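Local coordinates for protein phosphoserine aminotransferase (Bacillus alcalophilus, PDB 1W23) that catalyses the pyridoxal-phosphate-dependent, reversible transamination between phosphoserine and 3-phosphohydroxypyruvate in serine biosynthesis, and the matching reaction of phosphohydroxythreonine, at residues N95-G100 with H117-T122; N125-I130 with T152-Q157; T148-I153 with L296-F301. All blocks are in the same frame, centred on the assembly; numbering follows the deposited sequence.

In the fold
Along the chain, interaction 1 closes before interaction 2 opens, and interactions 2 and 3 share Thr152 and Ile153. The centres of interactions 1 and 2 lie about 12 Å apart, those of 1 and 3 about 16 Å, and those of 2 and 3 about 7 Å. Interaction 1 pairs two strands at one side of the seven-stranded mixed sheet; interaction 2 sets the loop that follows against the turn at Tyr154 and strand 156-157; interaction 3 reaches strand 298-302 of a separate three-stranded sheet. Strands 150-151 and 156-157 form the hairpin linking the latter two. Together they connect the large sheet, the cofactor-binding turn at Thr152 and the small sheet.

Interaction 1: residues N95-G100 with H117-T122; sequences NYVLTG and HIAAST
Asn95 to Leu98 run parallel to His117 to Ser121, the end-to-end directions of the two segments differing by 15°. Tyr96 N gives a hydrogen bond of 2.9 Å to His117 O, and Tyr96 O accepts one of 2.8 Å from Ala119 N. Beyond this the second strand carries an extra residue: Tyr96 pairs with Ile118, but Leu98 with Ser121. Ala119, with helical backbone angles, makes this break, after which the ladder resumes through Leu98 N to Ala120 O at 2.9 Å and Thr122 N to Leu98 O at 3.2 Å.

On one face, Asn95 and His117 lie side by side. The asparagine CG stands anti to the backbone N (chi1 -160°), which brings OD1 within 2.9 Å of His117 ND1, its hydrogen-bond donor. OD1 lies in the imidazole plane, whereas the donor sits above the carbonyl plane, with amide and ring planes 75° apart. The other end of the amide, ND2, is held by Asp142 and Gln137 O. On the opposite face Leu98 crosses Ile118 at about a right angle, their CD1 methyls 3.7 Å apart, while Tyr96 packs on helix 101-111 and bonds Tyr144 through its hydroxyl. The parallel pairing, with helix 101-111 between the strands in the chain, makes a beta-alpha-beta unit at the margin of the large aminotransferase sheet.

Interaction 2: residues N125-I130 with T152-Q157; sequences NSYQSI and TIYGTQ. With PLP (pyridoxal-5'-phosphate), chain J.
Tyr127 and Tyr154 meet in an edge-to-face pair, the edge of Tyr127 directed at the face of Tyr154. The ring centroids are 5.2 Å apart and the planes stand at 60°, an inclined form of the T-shaped stack. Tyr127 CD1 approaches to 3.7 Å from Tyr154 CE1, and Tyr127 CB adds a CH-pi contact 3.9 Å from the Tyr154 centroid, only 16° off the ring normal. The opposite face of the Tyr154 ring meets CG2 of its neighbour Ile153, so that Tyr127 and Ile153 cover the two faces. An alanine in place of Tyr154 would probably leave the Tyr127 edge and CB without the face they rest on, open a gap beside Ile153 and hold the Tyr127 ring less firmly on this side. The Tyr127 hydroxyl bonds Glu104.

Thr156 is the next main element of the contact. Its CG2, anti to the carbonyl carbon, reaches the loop backbone 3.6 Å from Tyr127 O. The same torsion (chi1 63°) lodges OG1 between the backbone N and carbonyl carbon, where Asn151 ND2 bonds it and a water lies 2.7 Å from Thr156 OG1. The same water can donate a longer bond to Ser129 O, bridging the two segments. Further along, Ile130 slides past Thr156 and lays CG1 3.5 Å from Gln157 O.

At the far end of the second segment, Thr152 OG1 hydrogen-bonds the phenolic O3 of pyridoxal phosphate at 2.6 Å. The chemistry is therefore divided: aromatic and methyl packing, with one bridging water, joins the loop to the hairpin, while direct polar bonding is directed elsewhere, to Glu104, Asn151 and the cofactor.

Interaction 3: residues T148-I153 with L296-F301; sequences TSNNTI and LMNVTF. With PLP (pyridoxal-5'-phosphate), chain J.
Asn150 to Ile153 pass Met297 to Thr300 at 35° between end-to-end directions, the backbones coming nearest at Thr152 and Asn298, whose CA atoms are 6.0 Å apart, so that side chains rather than strand pairing make the contact.

Asn150 ND2 donates a hydrogen bond of 2.8 Å to Asn298 OD1. Asn150 CG stands anti to its own backbone N (chi1 -172°), which carries the amide across to Asn298. The bond is bent at the hydrogen (133°), although the donor lies nearly along the C=O axis of Asn298 and the acceptor close to the Asn150 amide plane. Outside the pair, Asn150 OD1 bonds Ser295, its ND2 also bonds Ser175, and Asn298 ND2 bonds Ser336. Bonds at both ends probably hold each amide against rotation, and they satisfy buried polar groups beside the cofactor.

Thr152 crosses Asn298 obliquely, its CG2 resting 3.5 Å from Asn298 ND2 and 3.6 Å from Asn298 OD1. Its hydroxyl, engaged with the cofactor, also bonds Ser175, and its carbonyl O accepts a bond from Arg334. Met297 CB closes against the Asn150 amide, 3.8 Å from Asn150 ND2. Farther on, Thr300 CG2 touches Ile153 O at 3.6 Å, and the Thr300 hydroxyl bonds Tyr154 O.

Strand 298-302 is the middle one of a three-stranded antiparallel sheet, between 286-287 and 333-336. Val299, directed away from the contact, packs on helix 259-279, whereas Thr152 and Ile153 lean on Trp102 of helix 101-111; the cofactor-binding turn thus lies between that helix and the small sheet.

Interaction 1: residues N95-G100 with H117-T122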
# COMPACT_ATOMS: atom_id res chain seq x y z
N ASN A 95 15.19 5.55 22.42
CA ASN A 95 15.15 4.66 23.59
C ASN A 95 13.99 3.68 23.44
O ASN A 95 12.87 4.12 23.18
CB ASN A 95 14.99 5.52 24.86
CG ASN A 95 15.41 4.81 26.12
OD1 ASN A 95 15.84 3.64 26.08
ND2 ASN A 95 15.32 5.50 27.28
N TYR A 96 14.25 2.39 23.55
CA TYR A 96 13.29 1.31 23.24
C TYR A 96 13.08 0.44 24.45
O TYR A 96 14.01 0.06 25.15
CB TYR A 96 13.87 0.40 22.07
CG TYR A 96 13.69 1.16 20.74
CD1 TYR A 96 14.55 2.19 20.42
CD2 TYR A 96 12.66 0.88 19.86
CE1 TYR A 96 14.42 2.91 19.25
CE2 TYR A 96 12.47 1.62 18.67
CZ TYR A 96 13.35 2.62 18.37
OH TYR A 96 13.19 3.41 17.25
N VAL A 97 11.82 0.01 24.64
CA VAL A 97 11.47 -1.02 25.59
C VAL A 97 11.27 -2.30 24.78
O VAL A 97 10.40 -2.36 23.89
CB VAL A 97 10.23 -0.70 26.42
CG1 VAL A 97 9.91 -1.82 27.43
CG2 VAL A 97 10.36 0.62 27.15
N LEU A 98 12.06 -3.34 25.06
CA LEU A 98 11.98 -4.57 24.32
C LEU A 98 11.05 -5.58 25.00
O LEU A 98 11.35 -6.05 26.10
CB LEU A 98 13.35 -5.22 24.15
CG LEU A 98 14.40 -4.37 23.38
CD1 LEU A 98 15.71 -5.14 23.24
CD2 LEU A 98 13.87 -3.95 22.01
N THR A 99 9.91 -5.89 24.34
CA THR A 99 8.96 -6.85 24.85
C THR A 99 8.64 -7.95 23.85
O THR A 99 7.77 -8.79 24.10
CB THR A 99 7.68 -6.20 25.38
OG1 THR A 99 7.20 -5.21 24.43
CG2 THR A 99 7.92 -5.46 26.69
N GLY A 100 9.33 -8.01 22.71
CA GLY A 100 9.21 -9.10 21.77
C GLY A 100 10.04 -8.85 20.54
O GLY A 100 10.88 -7.94 20.49
N HIS A 117 19.17 3.08 22.76
CA HIS A 117 19.29 2.61 24.13
C HIS A 117 18.11 1.65 24.37
O HIS A 117 17.07 1.79 23.75
CB HIS A 117 19.25 3.79 25.07
CG HIS A 117 19.44 3.52 26.52
ND1 HIS A 117 18.44 3.28 27.42
CD2 HIS A 117 20.63 3.46 27.19
CE1 HIS A 117 18.96 3.08 28.61
NE2 HIS A 117 20.27 3.19 28.52
N ILE A 118 18.33 0.76 25.33
CA ILE A 118 17.32 -0.19 25.79
C ILE A 118 16.92 0.23 27.18
O ILE A 118 17.63 0.05 28.18
CB ILE A 118 17.83 -1.64 25.74
CG1 ILE A 118 18.11 -2.03 24.27
CG2 ILE A 118 16.79 -2.60 26.31
CD1 ILE A 118 18.85 -3.33 24.13
N ALA A 119 15.72 0.81 27.29
CA ALA A 119 15.22 1.31 28.56
C ALA A 119 14.90 0.16 29.52
O ALA A 119 15.04 0.29 30.74
CB ALA A 119 13.98 2.14 28.35
N ALA A 120 14.40 -0.95 28.98
CA ALA A 120 14.01 -2.11 29.77
C ALA A 120 13.77 -3.24 28.74
O ALA A 120 13.52 -2.98 27.55
CB ALA A 120 12.80 -1.86 30.60
N SER A 121 13.85 -4.49 29.23
CA SER A 121 13.77 -5.63 28.35
C SER A 121 13.44 -6.89 29.13
O SER A 121 13.95 -7.07 30.23
CB SER A 121 15.12 -5.86 27.67
OG SER A 121 15.07 -7.00 26.85
N THR A 122 12.63 -7.74 28.53
CA THR A 122 12.41 -9.09 29.06
C THR A 122 12.94 -10.19 28.13
O THR A 122 12.56 -11.35 28.22
CB THR A 122 10.92 -9.31 29.46
OG1 THR A 122 10.10 -9.00 28.33
CG2 THR A 122 10.52 -8.42 30.64

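Interaction 2: residues N125-I130 with T152-Q157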
# COMPACT_ATOMS: atom_id res chain seq x y z
N ASN A 125 14.45 -13.56 29.48
CA ASN A 125 13.47 -14.55 29.91
C ASN A 125 12.48 -14.88 28.81
O ASN A 125 11.38 -15.36 29.09
CB ASN A 125 12.73 -13.94 31.10
CG ASN A 125 12.24 -15.00 32.03
OD1 ASN A 125 11.08 -14.84 32.47
ND2 ASN A 125 13.13 -15.94 32.27
N SER A 126 12.89 -14.71 27.57
CA SER A 126 12.09 -15.08 26.42
C SER A 126 10.77 -14.34 26.38
O SER A 126 9.76 -14.89 25.92
CB SER A 126 11.85 -16.62 26.30
OG SER A 126 13.15 -17.26 26.23
N TYR A 127 10.77 -13.10 26.82
CA TYR A 127 9.62 -12.22 26.58
C TYR A 127 8.30 -12.81 27.11
O TYR A 127 7.28 -12.84 26.42
CB TYR A 127 9.54 -11.87 25.10
CG TYR A 127 10.69 -11.05 24.55
CD1 TYR A 127 11.41 -11.46 23.42
CD2 TYR A 127 11.03 -9.82 25.11
CE1 TYR A 127 12.44 -10.72 22.89
CE2 TYR A 127 12.05 -9.04 24.56
CZ TYR A 127 12.76 -9.49 23.45
OH TYR A 127 13.74 -8.68 22.96
N GLN A 128 8.35 -13.26 28.37
CA GLN A 128 7.13 -13.79 29.01
C GLN A 128 6.31 -12.72 29.66
O GLN A 128 5.19 -12.99 30.12
CB GLN A 128 7.49 -14.84 30.07
CG GLN A 128 8.14 -16.07 29.49
CD GLN A 128 8.61 -17.04 30.57
OE1 GLN A 128 7.80 -17.53 31.35
NE2 GLN A 128 9.87 -17.38 30.57
N SER A 129 6.79 -11.49 29.78
CA SER A 129 6.11 -10.43 30.53
C SER A 129 6.49 -9.05 30.01
O SER A 129 7.47 -8.83 29.31
CB SER A 129 6.46 -10.52 32.01
OG SER A 129 7.80 -10.19 32.28
N ILE A 130 5.69 -8.08 30.47
CA ILE A 130 6.03 -6.66 30.30
C ILE A 130 6.84 -6.22 31.49
O ILE A 130 6.43 -6.51 32.64
CB ILE A 130 4.74 -5.85 30.19
CG1 ILE A 130 3.75 -6.39 29.12
CG2 ILE A 130 5.02 -4.36 29.99
CD1 ILE A 130 4.34 -6.53 27.73
N THR A 152 2.98 -9.42 19.29
CA THR A 152 2.14 -10.36 18.52
C THR A 152 2.68 -11.78 18.53
O THR A 152 1.90 -12.74 18.48
CB THR A 152 2.07 -9.84 17.04
OG1 THR A 152 2.03 -8.40 17.10
CG2 THR A 152 0.84 -10.38 16.32
N ILE A 153 4.02 -11.91 18.49
CA ILE A 153 4.65 -13.24 18.43
C ILE A 153 4.65 -13.97 19.74
O ILE A 153 4.55 -15.21 19.81
CB ILE A 153 6.06 -13.12 17.81
CG1 ILE A 153 5.92 -12.80 16.31
CG2 ILE A 153 6.91 -14.35 18.07
CD1 ILE A 153 7.14 -12.27 15.61
N TYR A 154 4.80 -13.21 20.83
CA TYR A 154 4.95 -13.76 22.20
C TYR A 154 3.66 -13.79 22.98
O TYR A 154 3.59 -14.49 24.01
CB TYR A 154 6.05 -12.97 22.95
CG TYR A 154 7.41 -13.38 22.39
CD1 TYR A 154 8.03 -12.64 21.41
CD2 TYR A 154 8.01 -14.53 22.81
CE1 TYR A 154 9.26 -13.05 20.88
CE2 TYR A 154 9.24 -14.93 22.29
CZ TYR A 154 9.85 -14.17 21.33
OH TYR A 154 11.08 -14.58 20.79
N GLY A 155 2.61 -13.10 22.56
CA GLY A 155 1.32 -13.17 23.26
C GLY A 155 1.28 -12.42 24.57
O GLY A 155 0.54 -12.82 25.49
N THR A 156 2.00 -11.32 24.68
CA THR A 156 1.98 -10.45 25.85
C THR A 156 1.51 -9.05 25.47
O THR A 156 1.60 -8.66 24.29
CB THR A 156 3.38 -10.36 26.50
OG1 THR A 156 4.23 -9.75 25.53
CG2 THR A 156 3.93 -11.70 26.93
N GLN A 157 1.02 -8.30 26.45
CA GLN A 157 0.40 -7.01 26.17
C GLN A 157 0.49 -6.10 27.38
O GLN A 157 0.28 -6.54 28.53
CB GLN A 157 -1.09 -7.26 25.82
CG GLN A 157 -1.90 -6.08 25.42
CD GLN A 157 -3.33 -6.44 25.10
OE1 GLN A 157 -3.87 -7.45 25.59
NE2 GLN A 157 -4.00 -5.62 24.24
N1 PLP J . 4.55 -4.64 14.53
C2 PLP J . 3.68 -5.57 15.07
C2A PLP J . 3.39 -5.46 16.52
C3 PLP J . 3.11 -6.53 14.25
O3 PLP J . 2.26 -7.40 14.75
C4 PLP J . 3.46 -6.57 12.85
C4A PLP J . 2.78 -7.56 11.97
C5 PLP J . 4.34 -5.60 12.35
C6 PLP J . 4.88 -4.67 13.21
C5A PLP J . 4.78 -5.57 10.91
O4P PLP J . 3.71 -4.95 10.10
P PLP J . 3.89 -4.86 8.48
O1P PLP J . 3.98 -6.27 7.99
O2P PLP J . 5.17 -4.08 8.23
O3P PLP J . 2.65 -4.09 8.09
O HOH W 1 6.76 -9.79 26.39

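Interaction 3: residues T148-I153 with L296-F301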
# COMPACT_ATOMS: atom_id res chain seq x y z
N THR A 148 6.04 -1.41 22.29
CA THR A 148 5.21 -2.25 21.44
C THR A 148 4.04 -2.71 22.33
O THR A 148 4.26 -3.47 23.29
CB THR A 148 5.98 -3.46 20.92
OG1 THR A 148 7.25 -3.02 20.39
CG2 THR A 148 5.16 -4.21 19.89
N SER A 149 2.84 -2.18 22.11
CA SER A 149 1.75 -2.42 23.09
C SER A 149 1.33 -3.86 23.20
O SER A 149 1.05 -4.35 24.29
CB SER A 149 0.55 -1.53 22.71
OG SER A 149 0.16 -1.78 21.38
N ASN A 150 1.32 -4.57 22.07
CA ASN A 150 0.93 -5.97 22.00
C ASN A 150 2.02 -6.68 21.18
O ASN A 150 2.29 -6.33 20.02
CB ASN A 150 -0.48 -6.12 21.41
CG ASN A 150 -0.97 -7.57 21.52
OD1 ASN A 150 -1.45 -7.95 22.62
ND2 ASN A 150 -0.81 -8.33 20.44
N ASN A 151 2.66 -7.63 21.84
CA ASN A 151 3.80 -8.34 21.27
C ASN A 151 3.28 -9.59 20.58
O ASN A 151 3.08 -10.66 21.18
CB ASN A 151 4.80 -8.68 22.37
CG ASN A 151 5.18 -7.37 23.07
OD1 ASN A 151 5.96 -6.59 22.51
ND2 ASN A 151 4.65 -7.15 24.25
N THR A 152 2.98 -9.42 19.29
CA THR A 152 2.14 -10.36 18.52
C THR A 152 2.68 -11.78 18.53
O THR A 152 1.90 -12.74 18.48
CB THR A 152 2.07 -9.84 17.04
OG1 THR A 152 2.03 -8.40 17.10
CG2 THR A 152 0.84 -10.38 16.32
N ILE A 153 4.02 -11.91 18.49
CA ILE A 153 4.65 -13.24 18.43
C ILE A 153 4.65 -13.97 19.74
O ILE A 153 4.55 -15.21 19.81
CB ILE A 153 6.06 -13.12 17.81
CG1 ILE A 153 5.92 -12.80 16.31
CG2 ILE A 153 6.91 -14.35 18.07
CD1 ILE A 153 7.14 -12.27 15.61
N LEU A 296 -4.85 -10.12 25.12
CA LEU A 296 -6.23 -10.34 24.68
C LEU A 296 -6.35 -10.58 23.20
O LEU A 296 -7.44 -10.91 22.73
CB LEU A 296 -7.10 -9.15 25.13
CG LEU A 296 -7.20 -8.98 26.64
CD1 LEU A 296 -7.91 -7.67 26.95
CD2 LEU A 296 -7.92 -10.16 27.29
N MET A 297 -5.27 -10.39 22.44
CA MET A 297 -5.25 -10.43 20.98
C MET A 297 -4.56 -11.66 20.38
O MET A 297 -4.99 -12.14 19.33
CB MET A 297 -4.55 -9.15 20.46
CG MET A 297 -5.30 -7.88 20.77
SD MET A 297 -6.77 -7.54 19.75
CE MET A 297 -8.14 -8.07 20.79
N ASN A 298 -3.48 -12.15 21.04
CA ASN A 298 -2.74 -13.29 20.55
C ASN A 298 -2.45 -14.22 21.72
O ASN A 298 -1.75 -13.84 22.62
CB ASN A 298 -1.42 -12.91 19.87
CG ASN A 298 -1.61 -11.88 18.77
OD1 ASN A 298 -1.44 -10.67 19.03
ND2 ASN A 298 -1.89 -12.29 17.54
N VAL A 299 -3.03 -15.44 21.69
CA VAL A 299 -2.88 -16.40 22.79
C VAL A 299 -1.86 -17.44 22.37
O VAL A 299 -2.10 -18.24 21.44
CB VAL A 299 -4.22 -17.05 23.14
CG1 VAL A 299 -4.00 -18.04 24.28
CG2 VAL A 299 -5.29 -16.04 23.48
N THR A 300 -0.71 -17.44 23.04
CA THR A 300 0.41 -18.31 22.67
C THR A 300 0.54 -19.46 23.66
O THR A 300 0.50 -19.26 24.90
CB THR A 300 1.70 -17.49 22.57
OG1 THR A 300 1.87 -16.77 23.79
CG2 THR A 300 1.65 -16.54 21.37
N PHE A 301 0.72 -20.69 23.15
CA PHE A 301 0.79 -21.83 24.06
C PHE A 301 1.49 -23.00 23.35
O PHE A 301 1.61 -23.05 22.14
CB PHE A 301 -0.57 -22.27 24.57
CG PHE A 301 -1.58 -22.68 23.51
CD1 PHE A 301 -1.75 -24.04 23.21
CD2 PHE A 301 -2.34 -21.77 22.81
CE1 PHE A 301 -2.66 -24.46 22.25
CE2 PHE A 301 -3.28 -22.20 21.87
CZ PHE A 301 -3.43 -23.54 21.61
N1 PLP J . 4.55 -4.64 14.53
C2 PLP J . 3.68 -5.57 15.07
C2A PLP J . 3.39 -5.46 16.52
C3 PLP J . 3.11 -6.53 14.25
O3 PLP J . 2.26 -7.40 14.75
C4 PLP J . 3.46 -6.57 12.85
C4A PLP J . 2.78 -7.56 11.97
C5 PLP J . 4.34 -5.60 12.35
C6 PLP J . 4.88 -4.67 13.21
C5A PLP J . 4.78 -5.57 10.91
O4P PLP J . 3.71 -4.95 10.10
P PLP J . 3.89 -4.86 8.48
O1P PLP J . 3.98 -6.27 7.99
O2P PLP J . 5.17 -4.08 8.23
O3P PLP J . 2.65 -4.09 8.09